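Local structure of alpha-hemoglobin-stabilizing protein (1Z8U) at residues Thr39-Glu42 / Asp43-Phe47; Ile49-Tyr52 / Arg53-Thr57; Arg71-Leu74 / Asn75-Ala78. The protein acts as a molecular chaperone that binds free alpha-hemoglobin and protects it from precipitation and harmful aggregation during erythroid cell development. The protein carries 1 engineered substitution. One frame throughout, in Å; residues are numbered along the deposited sequence.

Contact 1 (Thr39-Glu42 / Asp43-Phe47)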
ATOM      1  N   THR A  39      -9.857   1.048  -7.007  1.00 50.73           N
ATOM      2  CA  THR A  39      -9.023   2.197  -6.709  1.00 48.37           C
ATOM      3  C   THR A  39      -7.681   1.706  -6.179  1.00 47.80           C
ATOM      4  O   THR A  39      -6.631   2.096  -6.689  1.00 48.27           O
ATOM      5  CB  THR A  39      -9.699   3.094  -5.660  1.00 50.36           C
ATOM      6  OG1 THR A  39     -10.926   3.602  -6.198  1.00 50.16           O
ATOM      7  CG2 THR A  39      -8.806   4.267  -5.286  1.00 52.45           C
ATOM      8  N   VAL A  40      -7.713   0.835  -5.170  1.00 46.69           N
ATOM      9  CA  VAL A  40      -6.478   0.294  -4.601  1.00 45.98           C
ATOM     10  C   VAL A  40      -5.580  -0.259  -5.693  1.00 48.28           C
ATOM     11  O   VAL A  40      -4.437   0.167  -5.839  1.00 45.28           O
ATOM     12  CB  VAL A  40      -6.751  -0.846  -3.591  1.00 45.96           C
ATOM     13  CG1 VAL A  40      -5.495  -1.652  -3.378  1.00 45.16           C
ATOM     14  CG2 VAL A  40      -7.196  -0.284  -2.267  1.00 42.80           C
ATOM     15  N   VAL A  41      -6.102  -1.212  -6.468  1.00 54.41           N
ATOM     16  CA  VAL A  41      -5.323  -1.828  -7.546  1.00 55.35           C
ATOM     17  C   VAL A  41      -4.799  -0.810  -8.551  1.00 56.16           C
ATOM     18  O   VAL A  41      -3.638  -0.880  -8.948  1.00 56.97           O
ATOM     19  CB  VAL A  41      -6.136  -2.930  -8.289  1.00 57.36           C
ATOM     20  CG1 VAL A  41      -5.296  -3.550  -9.425  1.00 56.95           C
ATOM     21  CG2 VAL A  41      -6.545  -4.019  -7.307  1.00 56.38           C
ATOM     22  N   GLU A  42      -5.626   0.146  -8.961  1.00 59.78           N
ATOM     23  CA  GLU A  42      -5.134   1.133  -9.910  1.00 65.06           C
ATOM     24  C   GLU A  42      -4.001   1.935  -9.291  1.00 64.36           C
ATOM     25  O   GLU A  42      -3.078   2.336 -10.001  1.00 64.03           O
ATOM     26  CB  GLU A  42      -6.245   2.067 -10.383  1.00 72.91           C
ATOM     27  CG  GLU A  42      -6.365   2.127 -11.914  1.00 85.82           C
ATOM     28  CD  GLU A  42      -5.202   2.831 -12.607  1.00 92.77           C
ATOM     29  OE1 GLU A  42      -5.155   2.818 -13.862  1.00 95.90           O
ATOM     30  OE2 GLU A  42      -4.342   3.398 -11.902  1.00 96.82           O
ATOM     31  N   ASP A  43      -4.058   2.167  -7.975  1.00 61.88           N
ATOM     32  CA  ASP A  43      -2.979   2.895  -7.304  1.00 59.37           C
ATOM     33  C   ASP A  43      -1.719   2.039  -7.370  1.00 58.22           C
ATOM     34  O   ASP A  43      -0.617   2.540  -7.618  1.00 55.30           O
ATOM     35  CB  ASP A  43      -3.332   3.192  -5.847  1.00 61.40           C
ATOM     36  CG  ASP A  43      -4.257   4.389  -5.701  1.00 62.01           C
ATOM     37  OD1 ASP A  43      -4.710   4.654  -4.573  1.00 64.21           O
ATOM     38  OD2 ASP A  43      -4.528   5.075  -6.706  1.00 64.02           O
ATOM     39  N   TRP A  44      -1.887   0.737  -7.168  1.00 58.24           N
ATOM     40  CA  TRP A  44      -0.760  -0.181  -7.241  1.00 60.53           C
ATOM     41  C   TRP A  44      -0.162  -0.182  -8.641  1.00 60.96           C
ATOM     42  O   TRP A  44       1.053  -0.287  -8.795  1.00 59.83           O
ATOM     43  CB  TRP A  44      -1.189  -1.596  -6.877  1.00 60.70           C
ATOM     44  CG  TRP A  44      -1.549  -1.760  -5.437  1.00 63.40           C
ATOM     45  CD1 TRP A  44      -1.176  -0.955  -4.397  1.00 62.44           C
ATOM     46  CD2 TRP A  44      -2.292  -2.840  -4.863  1.00 64.41           C
ATOM     47  NE1 TRP A  44      -1.640  -1.469  -3.213  1.00 64.37           N
ATOM     48  CE2 TRP A  44      -2.330  -2.626  -3.469  1.00 64.47           C
ATOM     49  CE3 TRP A  44      -2.929  -3.972  -5.392  1.00 64.76           C
ATOM     50  CZ2 TRP A  44      -2.982  -3.505  -2.594  1.00 66.47           C
ATOM     51  CZ3 TRP A  44      -3.575  -4.843  -4.525  1.00 65.80           C
ATOM     52  CH2 TRP A  44      -3.597  -4.605  -3.140  1.00 65.21           C
ATOM     53  N   MET A  45      -1.002  -0.068  -9.667  1.00 61.20           N
ATOM     54  CA  MET A  45      -0.476  -0.045 -11.032  1.00 63.34           C
ATOM     55  C   MET A  45       0.160   1.308 -11.336  1.00 61.16           C
ATOM     56  O   MET A  45       1.253   1.369 -11.889  1.00 58.60           O
ATOM     57  CB  MET A  45      -1.572  -0.397 -12.050  1.00 63.98           C
ATOM     58  CG  MET A  45      -1.968  -1.863 -11.968  1.00 64.82           C
ATOM     59  SD  MET A  45      -3.067  -2.426 -13.267  1.00 66.18           S
ATOM     60  CE  MET A  45      -4.654  -2.284 -12.462  1.00 67.15           C
ATOM     61  N   ASN A  46      -0.511   2.393 -10.962  1.00 61.52           N
ATOM     62  CA  ASN A  46       0.065   3.716 -11.179  1.00 61.72           C
ATOM     63  C   ASN A  46       1.456   3.655 -10.560  1.00 61.42           C
ATOM     64  O   ASN A  46       2.451   4.034 -11.172  1.00 60.28           O
ATOM     65  CB  ASN A  46      -0.771   4.793 -10.475  1.00 61.10           C
ATOM     66  CG  ASN A  46      -2.061   5.110 -11.213  1.00 63.91           C
ATOM     67  OD1 ASN A  46      -2.903   5.871 -10.727  1.00 66.24           O
ATOM     68  ND2 ASN A  46      -2.220   4.533 -12.398  1.00 65.07           N
ATOM     69  N   PHE A  47       1.495   3.141  -9.336  1.00 61.55           N
ATOM     70  CA  PHE A  47       2.720   2.982  -8.566  1.00 59.04           C
ATOM     71  C   PHE A  47       3.844   2.328  -9.375  1.00 57.90           C
ATOM     72  O   PHE A  47       4.923   2.896  -9.492  1.00 56.96           O
ATOM     73  CB  PHE A  47       2.409   2.165  -7.295  1.00 58.78           C
ATOM     74  CG  PHE A  47       3.622   1.609  -6.613  1.00 55.71           C
ATOM     75  CD1 PHE A  47       3.645   0.280  -6.199  1.00 53.58           C
ATOM     76  CD2 PHE A  47       4.757   2.398  -6.417  1.00 54.81           C
ATOM     77  CE1 PHE A  47       4.777  -0.265  -5.605  1.00 54.91           C
ATOM     78  CE2 PHE A  47       5.898   1.868  -5.825  1.00 56.84           C
ATOM     79  CZ  PHE A  47       5.911   0.531  -5.416  1.00 56.41           C
TER
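V40 sets one methyl, CG1, on a face of the W44 indole, 3.3 Å from the centroid of the six-membered ring and 18° off its normal, a CH-pi contact. That methyl stands anti to the backbone N (chi1 162°), which swings it along the helix toward W44, so the two side chains run side by side and the bump of CG1 presses on the flat face of the six-membered ring. V41 works on two partners. Its CG2 comes obliquely to the same indole, 4.1 Å from W44 CE3, while its CG1 lies 3.4 Å from M45 CE. The methionine reaches it by bending at its last torsion, which folds the methyl back over the valine. On another side of the helix, E42 and N46 cross with carboxylate and amide planes 64° apart; their ends are modelled too close for a sound bond, so their exact positions are doubtful. Beneath lie regular helical bonds, including N46 N to E42 O at 2.7 Å and W44 N to V40 O at 2.9 Å. W44 and F47 also meet rings of a chain of another protein, probably alpha-hemoglobin, where a polar side chain bonds D43 OD1. M45 packs on L74, N75 and A78 and V41 on F81, all of helix 60-86, while W44 rests on L21 and M45 on F18 of helix 5-23.

Contact 2 (Ile49-Tyr52 / Arg53-Thr57)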
ATOM      1  N   ILE A  49       4.060   1.829 -12.615  1.00 68.12           N
ATOM      2  CA  ILE A  49       4.375   2.612 -13.791  1.00 72.17           C
ATOM      3  C   ILE A  49       5.290   3.768 -13.414  1.00 74.47           C
ATOM      4  O   ILE A  49       6.365   3.921 -13.985  1.00 76.26           O
ATOM      5  CB  ILE A  49       3.099   3.153 -14.442  1.00 72.15           C
ATOM      6  CG1 ILE A  49       2.319   2.000 -15.064  1.00 72.68           C
ATOM      7  CG2 ILE A  49       3.439   4.181 -15.496  1.00 74.47           C
ATOM      8  CD1 ILE A  49       0.961   2.409 -15.562  1.00 75.71           C
ATOM      9  N   ASN A  50       4.871   4.570 -12.442  1.00 76.67           N
ATOM     10  CA  ASN A  50       5.668   5.712 -12.014  1.00 77.52           C
ATOM     11  C   ASN A  50       7.026   5.271 -11.496  1.00 76.02           C
ATOM     12  O   ASN A  50       7.965   6.062 -11.454  1.00 75.31           O
ATOM     13  CB  ASN A  50       4.931   6.503 -10.935  1.00 84.60           C
ATOM     14  CG  ASN A  50       3.542   6.961 -11.383  1.00 92.13           C
ATOM     15  OD1 ASN A  50       2.875   7.733 -10.686  1.00 95.86           O
ATOM     16  ND2 ASN A  50       3.098   6.479 -12.545  1.00 95.37           N
ATOM     17  N   TYR A  51       7.134   4.004 -11.106  1.00 74.22           N
ATOM     18  CA  TYR A  51       8.399   3.480 -10.603  1.00 71.96           C
ATOM     19  C   TYR A  51       9.337   3.183 -11.759  1.00 72.08           C
ATOM     20  O   TYR A  51      10.412   3.771 -11.863  1.00 72.19           O
ATOM     21  CB  TYR A  51       8.191   2.190  -9.796  1.00 69.48           C
ATOM     22  CG  TYR A  51       9.492   1.485  -9.438  1.00 66.66           C
ATOM     23  CD1 TYR A  51       9.792   0.226  -9.960  1.00 67.85           C
ATOM     24  CD2 TYR A  51      10.430   2.087  -8.588  1.00 65.53           C
ATOM     25  CE1 TYR A  51      10.999  -0.426  -9.638  1.00 66.21           C
ATOM     26  CE2 TYR A  51      11.631   1.452  -8.261  1.00 63.78           C
ATOM     27  CZ  TYR A  51      11.911   0.195  -8.785  1.00 65.68           C
ATOM     28  OH  TYR A  51      13.081  -0.453  -8.437  1.00 64.09           O
ATOM     29  N   TYR A  52       8.922   2.255 -12.615  1.00 72.51           N
ATOM     30  CA  TYR A  52       9.711   1.857 -13.766  1.00 72.41           C
ATOM     31  C   TYR A  52       9.858   2.966 -14.778  1.00 75.26           C
ATOM     32  O   TYR A  52      10.563   2.806 -15.759  1.00 75.47           O
ATOM     33  CB  TYR A  52       9.090   0.638 -14.440  1.00 68.80           C
ATOM     34  CG  TYR A  52       9.314  -0.634 -13.672  1.00 63.70           C
ATOM     35  CD1 TYR A  52      10.606  -1.105 -13.440  1.00 61.69           C
ATOM     36  CD2 TYR A  52       8.243  -1.362 -13.167  1.00 61.51           C
ATOM     37  CE1 TYR A  52      10.826  -2.269 -12.725  1.00 62.14           C
ATOM     38  CE2 TYR A  52       8.448  -2.530 -12.448  1.00 61.46           C
ATOM     39  CZ  TYR A  52       9.740  -2.979 -12.234  1.00 62.31           C
ATOM     40  OH  TYR A  52       9.947  -4.156 -11.558  1.00 65.38           O
ATOM     41  N   ARG A  53       9.190   4.091 -14.544  1.00 78.99           N
ATOM     42  CA  ARG A  53       9.290   5.223 -15.454  1.00 83.66           C
ATOM     43  C   ARG A  53      10.703   5.791 -15.356  1.00 85.56           C
ATOM     44  O   ARG A  53      11.165   6.520 -16.241  1.00 86.08           O
ATOM     45  CB  ARG A  53       8.271   6.293 -15.085  1.00 83.92           C
ATOM     46  CG  ARG A  53       8.244   7.452 -16.043  1.00 87.18           C
ATOM     47  CD  ARG A  53       6.821   7.749 -16.452  1.00 93.35           C
ATOM     48  NE  ARG A  53       5.983   8.057 -15.298  1.00 98.26           N
ATOM     49  CZ  ARG A  53       4.663   8.193 -15.355  1.00100.78           C
ATOM     50  NH1 ARG A  53       4.033   8.042 -16.515  1.00103.01           N
ATOM     51  NH2 ARG A  53       3.976   8.482 -14.257  1.00101.80           N
ATOM     52  N   GLN A  54      11.377   5.437 -14.265  1.00 87.93           N
ATOM     53  CA  GLN A  54      12.746   5.868 -14.003  1.00 90.89           C
ATOM     54  C   GLN A  54      13.696   4.722 -14.327  1.00 91.49           C
ATOM     55  O   GLN A  54      14.908   4.897 -14.324  1.00 91.97           O
ATOM     56  CB  GLN A  54      12.918   6.249 -12.527  1.00 92.55           C
ATOM     57  CG  GLN A  54      11.836   7.165 -11.972  1.00 95.32           C
ATOM     58  CD  GLN A  54      11.587   8.375 -12.854  1.00 97.28           C
ATOM     59  OE1 GLN A  54      12.523   9.068 -13.254  1.00 98.05           O
ATOM     60  NE2 GLN A  54      10.319   8.638 -13.156  1.00 99.17           N
ATOM     61  N   GLN A  55      13.132   3.551 -14.604  1.00 93.45           N
ATOM     62  CA  GLN A  55      13.924   2.369 -14.917  1.00 95.89           C
ATOM     63  C   GLN A  55      14.013   2.096 -16.414  1.00 97.51           C
ATOM     64  O   GLN A  55      14.990   1.516 -16.883  1.00 98.35           O
ATOM     65  CB  GLN A  55      13.339   1.152 -14.204  1.00 95.76           C
ATOM     66  CG  GLN A  55      13.225   1.344 -12.706  1.00 97.28           C
ATOM     67  CD  GLN A  55      14.567   1.611 -12.049  1.00 97.31           C
ATOM     68  OE1 GLN A  55      14.633   2.170 -10.956  1.00 98.53           O
ATOM     69  NE2 GLN A  55      15.645   1.203 -12.709  1.00 97.72           N
ATOM     70  N   VAL A  56      12.992   2.503 -17.162  1.00 99.98           N
ATOM     71  CA  VAL A  56      12.994   2.301 -18.607  1.00101.45           C
ATOM     72  C   VAL A  56      14.192   3.031 -19.185  1.00104.29           C
ATOM     73  O   VAL A  56      14.545   4.125 -18.736  1.00103.83           O
ATOM     74  CB  VAL A  56      11.709   2.848 -19.281  1.00 99.82           C
ATOM     75  CG1 VAL A  56      10.566   1.879 -19.085  1.00 98.64           C
ATOM     76  CG2 VAL A  56      11.349   4.208 -18.702  1.00 99.48           C
ATOM     77  N   THR A  57      14.816   2.417 -20.182  1.00107.92           N
ATOM     78  CA  THR A  57      15.986   2.992 -20.819  1.00111.78           C
ATOM     79  C   THR A  57      15.791   3.140 -22.321  1.00114.53           C
ATOM     80  O   THR A  57      14.996   2.424 -22.929  1.00113.80           O
ATOM     81  CB  THR A  57      17.239   2.128 -20.544  1.00111.08           C
ATOM     82  OG1 THR A  57      18.269   2.467 -21.477  1.00112.68           O
ATOM     83  CG2 THR A  57      16.912   0.652 -20.658  1.00110.32           C
TER
HETATM   84  O   HOH W   1      15.311   1.325  -7.835  1.00 57.52           O
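The end of helix 34-52 unwinds here into the loop leading to helix 60-86, with Y52 and V56 joined across the last turn. Y52 O accepts V56 N at 2.8 Å and, weakly, Q55 N, while Q54 N bonds Y51 O at 3.1 Å from well above the carbonyl plane: i to i+3 and i to i+4 bonds mix as the helix stops, and the bond from R53 N to I49 O is already weak. R53 turns back along the helix, its chain bent at chi2 and chi3, and lays one guanidinium face against I49 CG2, 4.0 Å above the plane. N50 runs beside it with amide and guanidinium planes 27° apart. As modelled, N50 ND2 faces R53 NH2, donor to donor at 2.8 Å, so the orientation of this amide is doubtful. With an alanine in place of R53, I49 CG2 and the N50 amide would probably lose the flat group lying beside them. Q55 lies alongside both tyrosines: its CB abuts the edge of the Y52 ring, 3.6 Å from Y52 CD1, and its CG lies over a face of Y51 near the rim. A water 2.9 Å from Y51 OH donates a weak bond to Q55 OE1. Y52 OH bonds E17 of helix 5-23, and R53 packs on L67 of helix 60-86. The chemistry is thus divided: the methylenes of Q55 pack on the two rings, while the polar ends around them are met by the water at Y51 and Q55 and by E17 at Y52.

Contact 3 (Arg71-Leu74 / Asn75-Ala78); sequences RQEL and NTLA
T76 and Q72 are brought together by the threonine's first torsion: at chi1 -53° OG1 sits anti to the carbonyl carbon and beside the backbone N, and from there the hydroxyl donates to Q72 O at 3.0 Å. The same oxygen takes only a weak bond from T76 N, 3.4 Å away, so the hydroxyl supplements a stretched helical link. N75 adopts a similar turn (chi1 -60°), which folds its amide back over the preceding turn. N75 N bonds R71 O at 3.1 Å; the amide also crowds that carbonyl, but the angle is too poor for a bond from ND2. R71 passes this amide at a slant, its CG 4.0 Å from N75 OD1, before the chain bends at chi3. E73 runs alongside T76, with the carboxylate near the hydroxyl but not bonded to it. L77 drops its CD1 to 3.1 Å from E73 O, a tight approach of a methyl to a carbonyl that itself accepts L77 N. L74 O is gripped by A78 N at 2.9 Å and touched weakly by L77 N. The polar face made by Q72 and T76 is exposed, whereas L74 and A78 are buried. L74 packs on L15 and F18 of helix 5-23, and both L74 and A78 pack on M45 of helix 34-52. This is an amphipathic stretch of a three-helix bundle, in which a threonine hydroxyl bonds back to the carbonyl four residues earlier.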
ATOM      1  N   ARG A  71       1.870  -1.453 -18.506  1.00 90.24           N
ATOM      2  CA  ARG A  71       0.495  -1.233 -18.082  1.00 93.74           C
ATOM      3  C   ARG A  71      -0.459  -2.227 -18.746  1.00 96.61           C
ATOM      4  O   ARG A  71      -1.390  -2.713 -18.100  1.00 97.73           O
ATOM      5  CB  ARG A  71       0.061   0.204 -18.383  1.00 92.76           C
ATOM      6  CG  ARG A  71      -1.428   0.434 -18.200  1.00 94.84           C
ATOM      7  CD  ARG A  71      -1.772   1.909 -18.131  1.00 98.18           C
ATOM      8  NE  ARG A  71      -1.727   2.406 -16.759  1.00102.84           N
ATOM      9  CZ  ARG A  71      -1.853   3.684 -16.416  1.00104.82           C
ATOM     10  NH1 ARG A  71      -2.031   4.611 -17.351  1.00106.01           N
ATOM     11  NH2 ARG A  71      -1.803   4.036 -15.135  1.00105.09           N
ATOM     12  N   GLN A  72      -0.227  -2.533 -20.025  1.00100.29           N
ATOM     13  CA  GLN A  72      -1.067  -3.491 -20.748  1.00102.72           C
ATOM     14  C   GLN A  72      -1.012  -4.841 -20.037  1.00 99.23           C
ATOM     15  O   GLN A  72      -2.027  -5.525 -19.899  1.00 98.87           O
ATOM     16  CB  GLN A  72      -0.579  -3.696 -22.188  1.00111.22           C
ATOM     17  CG  GLN A  72      -1.649  -3.831 -23.260  1.00124.80           C
ATOM     18  CD  GLN A  72      -2.218  -5.249 -23.320  1.00132.39           C
ATOM     19  OE1 GLN A  72      -3.434  -5.443 -23.241  1.00137.71           O
ATOM     20  NE2 GLN A  72      -1.342  -6.243 -23.451  1.00138.08           N
ATOM     21  N   GLU A  73       0.187  -5.213 -19.597  1.00 94.58           N
ATOM     22  CA  GLU A  73       0.407  -6.482 -18.912  1.00 90.69           C
ATOM     23  C   GLU A  73      -0.067  -6.479 -17.464  1.00 85.87           C
ATOM     24  O   GLU A  73      -0.639  -7.465 -16.994  1.00 84.34           O
ATOM     25  CB  GLU A  73       1.888  -6.858 -18.971  1.00 95.14           C
ATOM     26  CG  GLU A  73       2.401  -7.130 -20.380  1.00102.95           C
ATOM     27  CD  GLU A  73       1.719  -8.319 -21.042  1.00106.75           C
ATOM     28  OE1 GLU A  73       2.016  -8.586 -22.227  1.00110.83           O
ATOM     29  OE2 GLU A  73       0.893  -8.990 -20.386  1.00109.71           O
ATOM     30  N   LEU A  74       0.173  -5.379 -16.756  1.00 78.60           N
ATOM     31  CA  LEU A  74      -0.250  -5.274 -15.366  1.00 73.79           C
ATOM     32  C   LEU A  74      -1.753  -5.516 -15.278  1.00 74.20           C
ATOM     33  O   LEU A  74      -2.241  -6.145 -14.337  1.00 72.84           O
ATOM     34  CB  LEU A  74       0.101  -3.894 -14.813  1.00 66.98           C
ATOM     35  CG  LEU A  74       1.602  -3.651 -14.656  1.00 63.82           C
ATOM     36  CD1 LEU A  74       1.868  -2.186 -14.383  1.00 63.37           C
ATOM     37  CD2 LEU A  74       2.142  -4.516 -13.538  1.00 62.00           C
ATOM     38  N   ASN A  75      -2.476  -5.024 -16.277  1.00 75.93           N
ATOM     39  CA  ASN A  75      -3.922  -5.184 -16.342  1.00 79.26           C
ATOM     40  C   ASN A  75      -4.293  -6.644 -16.550  1.00 81.01           C
ATOM     41  O   ASN A  75      -5.254  -7.138 -15.966  1.00 80.46           O
ATOM     42  CB  ASN A  75      -4.488  -4.354 -17.492  1.00 79.49           C
ATOM     43  CG  ASN A  75      -4.192  -2.879 -17.348  1.00 80.75           C
ATOM     44  OD1 ASN A  75      -4.528  -2.078 -18.220  1.00 81.76           O
ATOM     45  ND2 ASN A  75      -3.560  -2.507 -16.243  1.00 82.72           N
ATOM     46  N   THR A  76      -3.523  -7.332 -17.383  1.00 85.68           N
ATOM     47  CA  THR A  76      -3.776  -8.738 -17.679  1.00 91.60           C
ATOM     48  C   THR A  76      -3.694  -9.610 -16.423  1.00 91.38           C
ATOM     49  O   THR A  76      -4.348 -10.654 -16.342  1.00 92.81           O
ATOM     50  CB  THR A  76      -2.785  -9.266 -18.739  1.00 93.08           C
ATOM     51  OG1 THR A  76      -2.813  -8.401 -19.883  1.00 95.09           O
ATOM     52  CG2 THR A  76      -3.169 -10.675 -19.177  1.00 95.20           C
ATOM     53  N   LEU A  77      -2.890  -9.189 -15.451  1.00 89.11           N
ATOM     54  CA  LEU A  77      -2.765  -9.931 -14.203  1.00 86.72           C
ATOM     55  C   LEU A  77      -3.844  -9.459 -13.238  1.00 85.27           C
ATOM     56  O   LEU A  77      -4.469 -10.259 -12.544  1.00 85.64           O
ATOM     57  CB  LEU A  77      -1.388  -9.706 -13.572  1.00 87.07           C
ATOM     58  CG  LEU A  77      -0.187 -10.469 -14.139  1.00 86.72           C
ATOM     59  CD1 LEU A  77      -0.020 -10.158 -15.615  1.00 90.52           C
ATOM     60  CD2 LEU A  77       1.063 -10.085 -13.371  1.00 85.73           C
ATOM     61  N   ALA A  78      -4.061  -8.147 -13.218  1.00 83.91           N
ATOM     62  CA  ALA A  78      -5.048  -7.527 -12.344  1.00 82.93           C
ATOM     63  C   ALA A  78      -6.478  -7.966 -12.632  1.00 82.83           C
ATOM     64  O   ALA A  78      -7.292  -8.082 -11.717  1.00 80.72           O
ATOM     65  CB  ALA A  78      -4.942  -6.009 -12.447  1.00 81.18           C
TER

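In the fold
From the N terminus, helix 5-23 comes first and carries none of the three contacts, though each packs on it. Contact 1 lies within helix 34-52, and contact 2 follows at that helix's C-terminal end and in the loop after it; contact 3 sits midway along helix 60-86. Each joins directly consecutive segments, so none closes a long loop, and the three stand in series without nesting or crossing. Contacts 1 and 2 adjoin only through the chain. Contact 3 touches both: M45 meets N75 and A78, N46 lies near R71, and I49 meets R71 and L74. Helices 34-52 and 60-86 are thereby tied together into one bundle.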